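Local coordinates for alpha-1,6-mannanase (Bacteroides thetaiotaomicron, PDB 4V1S), which probably hydrolyses internal alpha-1,6-mannosidic linkages in mannans, as a glycoside hydrolase of family GH76, at residues N84-Y89 / N145-I150; I95-S100 / A387-R392; D321-M326 / T337-A342. All coordinates share one frame; numbering follows the deposited sequence.

All three contacts join helices of one (alpha/alpha)6 barrel, at different depths. Interaction 1 is core: its centre lies about 6 Å from the centre of the chain, and two neighbouring helices meet there through aromatic rings, aliphatic groups and one buried hydrogen bond. Interaction 2 again uses helix 81-97, now near its C-terminal end, and is partly exposed; a leucine packs there beside serine, asparagine and arginine. Interaction 3 ties helix 313-330 to helix 334-350, which follows it in the chain; it is buried and has no hydrogen bond between its segments. Interactions 2 and 3 touch, Y390 stacking on F324, whereas interaction 1 touches neither.

Interaction 1. Residues N84-Y89 / N145-I150; sequences NIFLLY and NGWTAI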
ATOM      1  N   ASN A  84       0.088 -10.174   3.015  1.00 10.71           N
ATOM      2  CA  ASN A  84       0.468  -9.971   4.388  1.00 11.36           C
ATOM      3  C   ASN A  84       0.741  -8.527   4.727  1.00 10.99           C
ATOM      4  O   ASN A  84       0.604  -8.121   5.886  1.00  9.89           O
ATOM      5  CB  ASN A  84       1.741 -10.781   4.723  1.00 11.71           C
ATOM      6  CG  ASN A  84       1.522 -12.268   4.561  1.00 11.10           C
ATOM      7  OD1 ASN A  84       0.994 -12.934   5.446  1.00 11.71           O
ATOM      8  ND2 ASN A  84       1.840 -12.770   3.398  1.00 12.23           N
ATOM      9  N   ILE A  85       1.129  -7.735   3.726  1.00  9.87           N
ATOM     10  CA  ILE A  85       1.363  -6.291   3.953  1.00  9.20           C
ATOM     11  C   ILE A  85       0.062  -5.599   4.312  1.00  8.72           C
ATOM     12  O   ILE A  85       0.017  -4.719   5.188  1.00 10.45           O
ATOM     13  CB  ILE A  85       2.049  -5.649   2.725  1.00  9.27           C
ATOM     14  CG1 ILE A  85       3.407  -6.352   2.449  1.00 11.02           C
ATOM     15  CG2 ILE A  85       2.234  -4.157   2.902  1.00 10.48           C
ATOM     16  CD1 ILE A  85       4.087  -5.874   1.176  1.00 11.53           C
ATOM     17  N   PHE A  86      -1.053  -5.997   3.679  1.00  9.27           N
ATOM     18  CA  PHE A  86      -2.319  -5.424   4.094  1.00 10.12           C
ATOM     19  C   PHE A  86      -2.713  -5.815   5.518  1.00 10.32           C
ATOM     20  O   PHE A  86      -3.294  -5.010   6.206  1.00 10.80           O
ATOM     21  CB  PHE A  86      -3.439  -5.772   3.142  1.00 10.36           C
ATOM     22  CG  PHE A  86      -3.288  -5.141   1.781  1.00  9.15           C
ATOM     23  CD1 PHE A  86      -3.476  -3.784   1.608  1.00 10.12           C
ATOM     24  CD2 PHE A  86      -3.088  -5.929   0.626  1.00 11.18           C
ATOM     25  CE1 PHE A  86      -3.399  -3.190   0.360  1.00 11.00           C
ATOM     26  CE2 PHE A  86      -2.992  -5.336  -0.644  1.00 11.73           C
ATOM     27  CZ  PHE A  86      -3.154  -3.971  -0.762  1.00 12.52           C
ATOM     28  N   LEU A  87      -2.357  -7.020   5.956  1.00 10.66           N
ATOM     29  CA  LEU A  87      -2.599  -7.367   7.333  1.00 10.67           C
ATOM     30  C   LEU A  87      -1.731  -6.494   8.242  1.00 11.40           C
ATOM     31  O   LEU A  87      -2.206  -5.951   9.213  1.00 10.83           O
ATOM     32  CB  LEU A  87      -2.320  -8.868   7.581  1.00 10.57           C
ATOM     33  CG  LEU A  87      -3.285  -9.849   6.969  1.00 13.92           C
ATOM     34  CD1 LEU A  87      -2.802 -11.262   7.187  1.00 15.71           C
ATOM     35  CD2 LEU A  87      -4.670  -9.653   7.576  1.00 13.45           C
ATOM     36  N   LEU A  88      -0.457  -6.316   7.892  1.00 10.89           N
ATOM     37  CA  LEU A  88       0.411  -5.425   8.666  1.00 11.20           C
ATOM     38  C   LEU A  88      -0.224  -4.029   8.801  1.00 11.13           C
ATOM     39  O   LEU A  88      -0.261  -3.444   9.883  1.00 10.78           O
ATOM     40  CB  LEU A  88       1.763  -5.319   7.960  1.00 10.57           C
ATOM     41  CG  LEU A  88       2.811  -4.392   8.548  1.00 11.68           C
ATOM     42  CD1 LEU A  88       3.226  -4.880   9.925  1.00 18.83           C
ATOM     43  CD2 LEU A  88       4.022  -4.280   7.619  1.00 12.23           C
ATOM     44  N   TYR A  89      -0.684  -3.476   7.685  1.00 11.36           N
ATOM     45  CA  TYR A  89      -1.342  -2.156   7.684  1.00 13.38           C
ATOM     46  C   TYR A  89      -2.595  -2.145   8.594  1.00 12.51           C
ATOM     47  O   TYR A  89      -2.880  -1.173   9.290  1.00 12.29           O
ATOM     48  CB  TYR A  89      -1.787  -1.791   6.280  1.00 11.32           C
ATOM     49  CG  TYR A  89      -0.726  -1.495   5.252  1.00 10.72           C
ATOM     50  CD1 TYR A  89       0.628  -1.385   5.576  1.00 10.67           C
ATOM     51  CD2 TYR A  89      -1.101  -1.303   3.909  1.00 11.77           C
ATOM     52  CE1 TYR A  89       1.576  -1.144   4.566  1.00  8.38           C
ATOM     53  CE2 TYR A  89      -0.181  -1.007   2.923  1.00  9.37           C
ATOM     54  CZ  TYR A  89       1.175  -0.900   3.245  1.00 10.10           C
ATOM     55  OH  TYR A  89       2.093  -0.561   2.239  1.00 10.22           O
ATOM     56  N   ASN A 145       9.520  -4.242  -0.944  1.00  9.83           N
ATOM     57  CA  ASN A 145      10.256  -3.686   0.184  1.00 10.14           C
ATOM     58  C   ASN A 145       9.761  -2.307   0.606  1.00 10.02           C
ATOM     59  O   ASN A 145       9.735  -2.005   1.800  1.00 11.04           O
ATOM     60  CB  ASN A 145      11.788  -3.736  -0.041  1.00 11.08           C
ATOM     61  CG  ASN A 145      12.335  -5.107   0.327  1.00 11.10           C
ATOM     62  OD1 ASN A 145      12.782  -5.321   1.440  1.00 10.90           O
ATOM     63  ND2 ASN A 145      12.188  -6.068  -0.579  1.00 10.70           N
ATOM     64  N   GLY A 146       9.368  -1.485  -0.365  1.00  9.88           N
ATOM     65  CA  GLY A 146       8.797  -0.168  -0.093  1.00  9.95           C
ATOM     66  C   GLY A 146       7.415  -0.207   0.513  1.00 10.58           C
ATOM     67  O   GLY A 146       7.133   0.483   1.487  1.00 10.38           O
ATOM     68  N   TRP A 147       6.551  -1.067  -0.025  1.00  9.31           N
ATOM     69  CA  TRP A 147       5.262  -1.278   0.595  1.00  9.50           C
ATOM     70  C   TRP A 147       5.393  -1.668   2.041  1.00  9.38           C
ATOM     71  O   TRP A 147       4.639  -1.217   2.907  1.00 11.63           O
ATOM     72  CB  TRP A 147       4.519  -2.421  -0.112  1.00 10.20           C
ATOM     73  CG  TRP A 147       3.817  -2.215  -1.450  1.00  9.95           C
ATOM     74  CD1 TRP A 147       4.370  -2.209  -2.716  1.00 11.80           C
ATOM     75  CD2 TRP A 147       2.403  -2.143  -1.642  1.00 10.13           C
ATOM     76  NE1 TRP A 147       3.381  -2.113  -3.667  1.00 11.99           N
ATOM     77  CE2 TRP A 147       2.165  -2.089  -3.043  1.00 10.85           C
ATOM     78  CE3 TRP A 147       1.305  -2.134  -0.768  1.00 10.98           C
ATOM     79  CZ2 TRP A 147       0.866  -2.038  -3.588  1.00 10.66           C
ATOM     80  CZ3 TRP A 147       0.024  -2.057  -1.312  1.00 12.84           C
ATOM     81  CH2 TRP A 147      -0.180  -2.024  -2.710  1.00 11.99           C
ATOM     82  N   THR A 148       6.376  -2.541   2.309  1.00  9.27           N
ATOM     83  CA  THR A 148       6.578  -3.068   3.663  1.00  9.44           C
ATOM     84  C   THR A 148       7.159  -1.984   4.575  1.00  9.08           C
ATOM     85  O   THR A 148       6.674  -1.791   5.693  1.00 10.61           O
ATOM     86  CB  THR A 148       7.487  -4.307   3.649  1.00 10.48           C
ATOM     87  OG1 THR A 148       6.893  -5.308   2.808  1.00 10.97           O
ATOM     88  CG2 THR A 148       7.696  -4.858   5.019  1.00 12.06           C
ATOM     89  N   ALA A 149       8.147  -1.229   4.062  1.00  9.82           N
ATOM     90  CA  ALA A 149       8.740  -0.135   4.813  1.00  9.73           C
ATOM     91  C   ALA A 149       7.695   0.872   5.300  1.00 10.46           C
ATOM     92  O   ALA A 149       7.761   1.328   6.424  1.00 11.71           O
ATOM     93  CB  ALA A 149       9.820   0.559   3.987  1.00 10.62           C
ATOM     94  N   ILE A 150       6.736   1.203   4.455  1.00 10.97           N
ATOM     95  CA  ILE A 150       5.636   2.103   4.818  1.00 10.79           C
ATOM     96  C   ILE A 150       4.932   1.552   6.044  1.00  9.35           C
ATOM     97  O   ILE A 150       4.757   2.268   7.023  1.00 12.12           O
ATOM     98  CB  ILE A 150       4.667   2.252   3.631  1.00 10.91           C
ATOM     99  CG1 ILE A 150       5.293   3.107   2.517  1.00 11.60           C
ATOM    100  CG2 ILE A 150       3.376   2.917   4.066  1.00 12.36           C
ATOM    101  CD1 ILE A 150       4.648   2.835   1.158  1.00 11.11           C
TER
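I85 packs its CD1 against W147 and T148 across two nearly parallel helices, 81-97 and 142-159, neighbours in the (alpha/alpha)6 barrel of this family; the axes of segments 84-89 and 145-150 pass 9.8 Å apart. An isoleucine suits the gap because its longer branch is stretched out (chi2 174°), carrying CD1 to 3.3 Å from T148 OG1 and 3.7 Å from W147 CB. The T148 hydroxyl, bonded to E144 O of its own helix, has its polar need met where the methyl packs on it. F86, the next residue, offers the face of its ring to the edge of the W147 indole: an offset edge-to-face pair, centroids 5.7 Å apart and planes at 80°, with F86 CZ 3.8 Å from W147 CZ3. W82 and F317 also meet the F86 ring, so the pair belongs to a larger aromatic cluster. L88, three residues after I85, adds CD2, which lies 4.1 Å from T148 O. Y89 brings polar chemistry to this buried, apolar surface. Its side chain crosses that of W147 at about a right angle, and its hydroxyl donates to the backbone carbonyl of the tryptophan. Put in its place, a phenylalanine would probably keep much of the ring packing but leave W147 O without its donor from the neighbouring helix. The indole has a polar partner too: W147 NE1 is hydrogen-bonded to a glycerol, probably from the crystallisation liquor, which may mark a pocket. The tyrosine bond is short, Y89 OH to W147 O being 2.7 Å, and meets the carbonyl at a C=O...O angle of 119°.

Interaction 2. Residues I95-S100 / A387-R392; sequences ISLSKS and AANYKR
L97 packs its two methyls against A388 and N389 where helix 81-97 ends beside helix 374-394, the last helix of the (alpha/alpha)6 barrel. The contact joins an early part of the chain to its C-terminal part. The leucine forks over the helix surface: CD1 lies 3.7 Å from A388 O, while CD2 rests 3.8 Å from N389 CB. A388 suits this place because its small CB lets the leucine come close to the backbone. Y47 of helix 46-61 also touches L97. S96, in the conformer given, has its CB 3.5 Å from N389 OD1; so small a side chain leaves room for the asparagine amide. Its carbonyl oxygen lies over one face of the R392 guanidinium, too badly angled to be a hydrogen bond. R392 lies at the exposed side of the contact. Its stem runs extended to CD, which lies beside L97 CD1; the bend at chi3 (78°) then turns NE and the guanidinium back to N389. N389 links the two helices at its other end, since its ND2 is hydrogen-bonded to E93 of helix 81-97. The arginine grips the asparagine side-on, with R392 NE 2.9 Å and R392 NH2 2.6 Å from the single acceptor N389 OD1.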
ATOM      1  N   ILE A  95      -3.992  -0.268  16.232  1.00 18.12           N
ATOM      2  CA  ILE A  95      -3.394   0.284  17.443  1.00 16.72           C
ATOM      3  C   ILE A  95      -4.044   1.641  17.805  1.00 18.76           C
ATOM      4  O   ILE A  95      -4.149   1.988  18.984  1.00 22.67           O
ATOM      5  CB  ILE A  95      -1.853   0.478  17.307  1.00 18.00           C
ATOM      6  CG1 ILE A  95      -1.097  -0.828  16.984  1.00 22.75           C
ATOM      7  CG2 ILE A  95      -1.297   1.059  18.578  1.00 15.29           C
ATOM      8  CD1 ILE A  95      -1.240  -1.935  17.998  1.00 22.25           C
ATOM      9  N   SER A  96      -4.455   2.408  16.789  1.00 19.61           N
ATOM     10  CA  SER A  96      -5.089   3.710  16.999  0.50 21.67           C
ATOM     11  C   SER A  96      -6.466   3.575  17.640  1.00 23.27           C
ATOM     12  O   SER A  96      -6.930   4.481  18.330  1.00 27.48           O
ATOM     13  CB  SER A  96      -5.199   4.494  15.685  0.50 19.56           C
ATOM     14  OG  SER A  96      -3.914   4.846  15.184  0.50 20.54           O
ATOM     15  N   LEU A  97      -7.120   2.441  17.412  1.00 23.69           N
ATOM     16  CA  LEU A  97      -8.423   2.143  18.027  1.00 21.27           C
ATOM     17  C   LEU A  97      -8.302   1.522  19.410  1.00 21.43           C
ATOM     18  O   LEU A  97      -9.026   1.918  20.354  1.00 23.32           O
ATOM     19  CB  LEU A  97      -9.214   1.199  17.122  1.00 18.81           C
ATOM     20  CG  LEU A  97      -9.899   1.674  15.823  1.00 23.27           C
ATOM     21  CD1 LEU A  97     -10.930   2.757  16.103  1.00 28.52           C
ATOM     22  CD2 LEU A  97      -8.942   2.122  14.741  1.00 21.96           C
ATOM     23  N   SER A  98      -7.387   0.556  19.537  1.00 21.13           N
ATOM     24  CA  SER A  98      -7.116  -0.119  20.812  1.00 22.22           C
ATOM     25  C   SER A  98      -5.723  -0.723  20.836  1.00 21.79           C
ATOM     26  O   SER A  98      -5.445  -1.712  20.161  1.00 20.19           O
ATOM     27  CB  SER A  98      -8.129  -1.222  21.087  1.00 21.48           C
ATOM     28  OG  SER A  98      -7.768  -1.916  22.285  1.00 23.50           O
ATOM     29  N   LYS A  99      -4.834  -0.141  21.624  1.00 20.45           N
ATOM     30  CA  LYS A  99      -3.469  -0.687  21.692  1.00 20.11           C
ATOM     31  C   LYS A  99      -3.531  -2.123  22.214  1.00 18.75           C
ATOM     32  O   LYS A  99      -2.852  -3.015  21.719  1.00 20.32           O
ATOM     33  CB  LYS A  99      -2.552   0.194  22.558  1.00 27.97           C
ATOM     34  CG  LYS A  99      -1.096  -0.235  22.531  1.00 29.41           C
ATOM     35  CD  LYS A  99      -0.107   0.868  22.967  1.00 31.61           C
ATOM     36  CE  LYS A  99       0.539   1.645  21.801  1.00 29.32           C
ATOM     37  NZ  LYS A  99       1.644   2.543  22.287  1.00 38.53           N
ATOM     38  N   SER A 100      -4.334  -2.339  23.247  1.00 23.87           N
ATOM     39  CA  SER A 100      -4.380  -3.649  23.896  1.00 23.33           C
ATOM     40  C   SER A 100      -4.989  -4.732  23.001  1.00 23.87           C
ATOM     41  O   SER A 100      -4.549  -5.878  23.046  1.00 26.87           O
ATOM     42  CB  SER A 100      -5.083  -3.561  25.263  1.00 27.24           C
ATOM     43  OG  SER A 100      -6.376  -2.986  25.162  1.00 38.02           O
ATOM     44  N   ALA A 387     -11.420   3.307   8.105  1.00 13.15           N
ATOM     45  CA  ALA A 387     -12.723   3.945   8.291  1.00 14.63           C
ATOM     46  C   ALA A 387     -13.106   4.005   9.781  1.00 16.04           C
ATOM     47  O   ALA A 387     -13.595   5.005  10.246  1.00 18.65           O
ATOM     48  CB  ALA A 387     -13.781   3.200   7.496  1.00 17.38           C
ATOM     49  N   ALA A 388     -12.836   2.938  10.523  1.00 17.06           N
ATOM     50  CA  ALA A 388     -13.107   2.923  11.958  1.00 16.16           C
ATOM     51  C   ALA A 388     -12.328   4.020  12.681  1.00 16.78           C
ATOM     52  O   ALA A 388     -12.851   4.691  13.571  1.00 19.48           O
ATOM     53  CB  ALA A 388     -12.771   1.549  12.527  1.00 16.73           C
ATOM     54  N   ASN A 389     -11.080   4.218  12.278  1.00 17.92           N
ATOM     55  CA  ASN A 389     -10.232   5.226  12.897  1.00 18.96           C
ATOM     56  C   ASN A 389     -10.770   6.626  12.611  1.00 16.17           C
ATOM     57  O   ASN A 389     -10.859   7.444  13.500  1.00 23.81           O
ATOM     58  CB  ASN A 389      -8.788   5.060  12.408  1.00 20.26           C
ATOM     59  CG  ASN A 389      -7.812   5.896  13.181  1.00 23.69           C
ATOM     60  OD1 ASN A 389      -8.011   6.168  14.368  1.00 30.13           O
ATOM     61  ND2 ASN A 389      -6.752   6.314  12.525  1.00 26.30           N
ATOM     62  N   TYR A 390     -11.136   6.900  11.359  1.00 17.86           N
ATOM     63  CA  TYR A 390     -11.650   8.226  11.013  1.00 18.05           C
ATOM     64  C   TYR A 390     -13.044   8.504  11.599  1.00 20.67           C
ATOM     65  O   TYR A 390     -13.351   9.644  11.926  1.00 25.36           O
ATOM     66  CB  TYR A 390     -11.550   8.503   9.512  1.00 17.37           C
ATOM     67  CG  TYR A 390     -10.159   8.915   9.161  1.00 17.80           C
ATOM     68  CD1 TYR A 390      -9.181   7.963   8.878  1.00 20.34           C
ATOM     69  CD2 TYR A 390      -9.802  10.256   9.172  1.00 18.85           C
ATOM     70  CE1 TYR A 390      -7.898   8.325   8.603  1.00 19.93           C
ATOM     71  CE2 TYR A 390      -8.517  10.652   8.892  1.00 18.76           C
ATOM     72  CZ  TYR A 390      -7.556   9.697   8.623  1.00 18.34           C
ATOM     73  OH  TYR A 390      -6.279  10.114   8.339  1.00 22.74           O
ATOM     74  N   LYS A 391     -13.854   7.462  11.763  1.00 18.70           N
ATOM     75  CA  LYS A 391     -15.146   7.612  12.443  1.00 21.45           C
ATOM     76  C   LYS A 391     -14.885   8.047  13.902  1.00 22.46           C
ATOM     77  O   LYS A 391     -15.536   8.947  14.412  1.00 29.78           O
ATOM     78  CB  LYS A 391     -15.930   6.304  12.384  1.00 21.17           C
ATOM     79  CG  LYS A 391     -17.281   6.360  13.077  1.00 26.45           C
ATOM     80  CD  LYS A 391     -18.080   5.063  12.963  1.00 27.15           C
ATOM     81  CE  LYS A 391     -19.407   5.188  13.705  1.00 30.86           C
ATOM     82  NZ  LYS A 391     -20.254   3.971  13.575  1.00 37.54           N
ATOM     83  N   ARG A 392     -13.894   7.404  14.534  1.00 24.95           N
ATOM     84  CA  ARG A 392     -13.492   7.725  15.921  1.00 28.80           C
ATOM     85  C   ARG A 392     -12.968   9.168  16.033  1.00 30.25           C
ATOM     86  O   ARG A 392     -13.365   9.908  16.920  1.00 33.95           O
ATOM     87  CB  ARG A 392     -12.435   6.706  16.406  1.00 33.12           C
ATOM     88  CG  ARG A 392     -11.621   7.103  17.643  1.00 38.28           C
ATOM     89  CD  ARG A 392     -10.362   6.242  17.799  1.00 39.32           C
ATOM     90  NE  ARG A 392      -9.244   6.613  16.909  1.00 33.15           N
ATOM     91  CZ  ARG A 392      -8.465   7.697  17.067  1.00 44.05           C
ATOM     92  NH1 ARG A 392      -8.688   8.566  18.059  1.00 51.23           N
ATOM     93  NH2 ARG A 392      -7.461   7.934  16.209  1.00 40.66           N
TER

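Interaction 3. Residues D321-M326 / T337-A342; sequences DSWFDM and TKAFHA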
ATOM      1  N   ASP A 321      -6.799   5.976   0.589  1.00 12.31           N
ATOM      2  CA  ASP A 321      -5.790   6.486   1.519  1.00 12.28           C
ATOM      3  C   ASP A 321      -5.385   7.936   1.167  1.00 13.23           C
ATOM      4  O   ASP A 321      -5.074   8.717   2.075  1.00 15.13           O
ATOM      5  CB  ASP A 321      -4.521   5.593   1.537  1.00 12.81           C
ATOM      6  CG  ASP A 321      -4.569   4.526   2.607  1.00 16.69           C
ATOM      7  OD1 ASP A 321      -5.428   4.657   3.507  1.00 16.89           O
ATOM      8  OD2 ASP A 321      -3.737   3.591   2.554  1.00 15.64           O
ATOM      9  N   SER A 322      -5.402   8.283  -0.133  1.00 11.88           N
ATOM     10  CA  SER A 322      -5.150   9.656  -0.589  1.00 11.96           C
ATOM     11  C   SER A 322      -6.207  10.602  -0.040  1.00 15.01           C
ATOM     12  O   SER A 322      -5.879  11.711   0.408  1.00 15.11           O
ATOM     13  CB  SER A 322      -5.047   9.727  -2.140  1.00 14.40           C
ATOM     14  OG  SER A 322      -3.925   8.960  -2.601  1.00 14.71           O
ATOM     15  N   TRP A 323      -7.469  10.189  -0.109  1.00 11.26           N
ATOM     16  CA  TRP A 323      -8.543  10.978   0.487  1.00 12.23           C
ATOM     17  C   TRP A 323      -8.317  11.218   1.997  1.00 15.57           C
ATOM     18  O   TRP A 323      -8.512  12.341   2.479  1.00 15.56           O
ATOM     19  CB  TRP A 323      -9.908  10.372   0.218  1.00 14.51           C
ATOM     20  CG  TRP A 323     -10.327  10.424  -1.147  1.00 13.66           C
ATOM     21  CD1 TRP A 323     -10.035  11.388  -2.088  1.00 13.78           C
ATOM     22  CD2 TRP A 323     -11.190   9.487  -1.781  1.00 11.78           C
ATOM     23  NE1 TRP A 323     -10.671  11.094  -3.271  1.00 15.14           N
ATOM     24  CE2 TRP A 323     -11.409   9.944  -3.109  1.00 14.18           C
ATOM     25  CE3 TRP A 323     -11.829   8.329  -1.347  1.00 12.07           C
ATOM     26  CZ2 TRP A 323     -12.197   9.228  -4.036  1.00 17.66           C
ATOM     27  CZ3 TRP A 323     -12.642   7.623  -2.264  1.00 15.06           C
ATOM     28  CH2 TRP A 323     -12.810   8.077  -3.587  1.00 15.51           C
ATOM     29  N   PHE A 324      -7.963  10.174   2.747  1.00 13.52           N
ATOM     30  CA  PHE A 324      -7.677  10.343   4.157  1.00 14.27           C
ATOM     31  C   PHE A 324      -6.529  11.330   4.362  1.00 14.74           C
ATOM     32  O   PHE A 324      -6.605  12.173   5.255  1.00 17.24           O
ATOM     33  CB  PHE A 324      -7.381   8.993   4.816  1.00 14.11           C
ATOM     34  CG  PHE A 324      -8.592   8.074   4.954  1.00 13.49           C
ATOM     35  CD1 PHE A 324      -9.782   8.548   5.540  1.00 14.79           C
ATOM     36  CD2 PHE A 324      -8.531   6.729   4.555  1.00 15.20           C
ATOM     37  CE1 PHE A 324     -10.868   7.700   5.715  1.00 16.35           C
ATOM     38  CE2 PHE A 324      -9.595   5.872   4.769  1.00 15.63           C
ATOM     39  CZ  PHE A 324     -10.780   6.365   5.320  1.00 15.99           C
ATOM     40  N   ASP A 325      -5.465  11.232   3.544  1.00 13.92           N
ATOM     41  CA  ASP A 325      -4.354  12.157   3.667  1.00 15.10           C
ATOM     42  C   ASP A 325      -4.790  13.580   3.354  1.00 15.63           C
ATOM     43  O   ASP A 325      -4.323  14.521   3.999  1.00 19.16           O
ATOM     44  CB  ASP A 325      -3.202  11.828   2.725  1.00 16.31           C
ATOM     45  CG  ASP A 325      -2.412  10.616   3.133  1.00 18.01           C
ATOM     46  OD1 ASP A 325      -2.583  10.044   4.254  1.00 17.75           O
ATOM     47  OD2 ASP A 325      -1.603  10.201   2.286  1.00 21.76           O
ATOM     48  N   MET A 326      -5.678  13.752   2.373  1.00 16.17           N
ATOM     49  CA  MET A 326      -6.195  15.081   2.055  0.50 18.01           C
ATOM     50  C   MET A 326      -6.957  15.674   3.241  1.00 18.18           C
ATOM     51  O   MET A 326      -6.812  16.845   3.535  1.00 22.14           O
ATOM     52  CB  MET A 326      -7.083  15.076   0.807  0.50 17.29           C
ATOM     53  CG  MET A 326      -6.306  15.068  -0.487  0.50 20.22           C
ATOM     54  SD  MET A 326      -5.232  16.520  -0.675  0.50 22.72           S
ATOM     55  CE  MET A 326      -4.717  16.320  -2.374  0.50 21.24           C
ATOM     56  N   THR A 337     -16.216  12.040   3.261  1.00 19.06           N
ATOM     57  CA  THR A 337     -17.416  11.614   2.592  1.00 20.46           C
ATOM     58  C   THR A 337     -17.145  10.650   1.454  1.00 17.81           C
ATOM     59  O   THR A 337     -17.839   9.641   1.301  1.00 21.27           O
ATOM     60  CB  THR A 337     -18.228  12.830   2.092  1.00 24.84           C
ATOM     61  OG1 THR A 337     -18.602  13.621   3.221  1.00 29.12           O
ATOM     62  CG2 THR A 337     -19.480  12.389   1.361  1.00 30.20           C
ATOM     63  N   LYS A 338     -16.153  10.972   0.644  1.00 16.20           N
ATOM     64  CA  LYS A 338     -15.775  10.118  -0.454  1.00 16.80           C
ATOM     65  C   LYS A 338     -15.276   8.774   0.107  1.00 15.00           C
ATOM     66  O   LYS A 338     -15.672   7.717  -0.351  1.00 15.17           O
ATOM     67  CB  LYS A 338     -14.691  10.821  -1.301  1.00 17.03           C
ATOM     68  CG  LYS A 338     -15.212  12.048  -2.058  1.00 18.20           C
ATOM     69  CD  LYS A 338     -14.118  12.803  -2.805  1.00 22.71           C
ATOM     70  CE  LYS A 338     -14.706  13.914  -3.646  1.00 25.76           C
ATOM     71  NZ  LYS A 338     -13.623  14.720  -4.243  1.00 25.39           N
ATOM     72  N   ALA A 339     -14.384   8.830   1.085  1.00 12.71           N
ATOM     73  CA  ALA A 339     -13.781   7.620   1.601  1.00 14.44           C
ATOM     74  C   ALA A 339     -14.852   6.685   2.175  1.00 13.86           C
ATOM     75  O   ALA A 339     -14.880   5.495   1.883  1.00 16.77           O
ATOM     76  CB  ALA A 339     -12.721   7.968   2.626  1.00 16.26           C
ATOM     77  N   PHE A 340     -15.724   7.220   2.997  1.00 13.43           N
ATOM     78  CA  PHE A 340     -16.756   6.392   3.598  1.00 14.83           C
ATOM     79  C   PHE A 340     -17.726   5.842   2.560  1.00 14.67           C
ATOM     80  O   PHE A 340     -18.163   4.706   2.661  1.00 18.29           O
ATOM     81  CB  PHE A 340     -17.527   7.137   4.663  1.00 18.30           C
ATOM     82  CG  PHE A 340     -16.733   7.431   5.909  1.00 18.72           C
ATOM     83  CD1 PHE A 340     -16.180   6.416   6.640  1.00 23.08           C
ATOM     84  CD2 PHE A 340     -16.601   8.733   6.372  1.00 24.15           C
ATOM     85  CE1 PHE A 340     -15.485   6.679   7.800  1.00 22.63           C
ATOM     86  CE2 PHE A 340     -15.908   8.998   7.518  1.00 26.74           C
ATOM     87  CZ  PHE A 340     -15.334   7.968   8.228  1.00 26.54           C
ATOM     88  N   HIS A 341     -18.062   6.650   1.561  1.00 17.16           N
ATOM     89  CA  HIS A 341     -18.954   6.153   0.484  1.00 17.31           C
ATOM     90  C   HIS A 341     -18.318   4.951  -0.266  1.00 15.63           C
ATOM     91  O   HIS A 341     -18.979   3.953  -0.540  1.00 14.22           O
ATOM     92  CB  HIS A 341     -19.264   7.289  -0.479  1.00 19.09           C
ATOM     93  CG  HIS A 341     -20.439   7.040  -1.361  1.00 19.66           C
ATOM     94  ND1 HIS A 341     -21.671   6.672  -0.870  1.00 24.43           N
ATOM     95  CD2 HIS A 341     -20.587   7.165  -2.698  1.00 22.06           C
ATOM     96  CE1 HIS A 341     -22.519   6.545  -1.873  1.00 26.18           C
ATOM     97  NE2 HIS A 341     -21.887   6.843  -2.991  1.00 25.77           N
ATOM     98  N   ALA A 342     -17.008   5.045  -0.558  1.00 13.86           N
ATOM     99  CA  ALA A 342     -16.310   3.991  -1.292  1.00 13.36           C
ATOM    100  C   ALA A 342     -16.227   2.728  -0.403  1.00 14.31           C
ATOM    101  O   ALA A 342     -16.458   1.611  -0.862  1.00 14.13           O
ATOM    102  CB  ALA A 342     -14.945   4.449  -1.742  1.00 13.18           C
TER
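W323 pushes its indole into a hollow formed by K338, A339 and A342 in an antiparallel helical hairpin, a building unit of the (alpha/alpha)6 barrel. Helices 313-330 and 334-350 follow each other in the chain, with 152° between the N-to-C directions of segments 321-326 and 337-342, whose axes pass 9.0 Å apart. The floor of the hollow is backbone: W323 CZ3 lies 3.6 Å from K338 O, and W323 CE3 equally close, 3.6 Å, to A339 N. Over the face of the six-membered ring sits K338 CB, 3.6 Å from the centroid and only 6° off its normal, a CH-pi contact. Beyond CB the lysine runs out extended, its CD passing 3.9 Å from W323 NE1. A lysine suits this position because its chain is aliphatic where it covers the ring, while its charged end carries on to E298, outside both segments. That glutamate holds both partners, K338 NZ at OE1 and W323 NE1 at OE2. A339 is the bump in return. Its methyl is small enough to sit against both rings, over one face of F324 and alongside W323. F324 is also touched by helix 374-394, through R386. Next to CE3, at CZ3, the edge of the indole meets A342, in the plane of the ring. That small methyl is A342 CB, 4.0 Å from W323 CZ3, while F324 CE1 lies 3.6 Å from A339 CB.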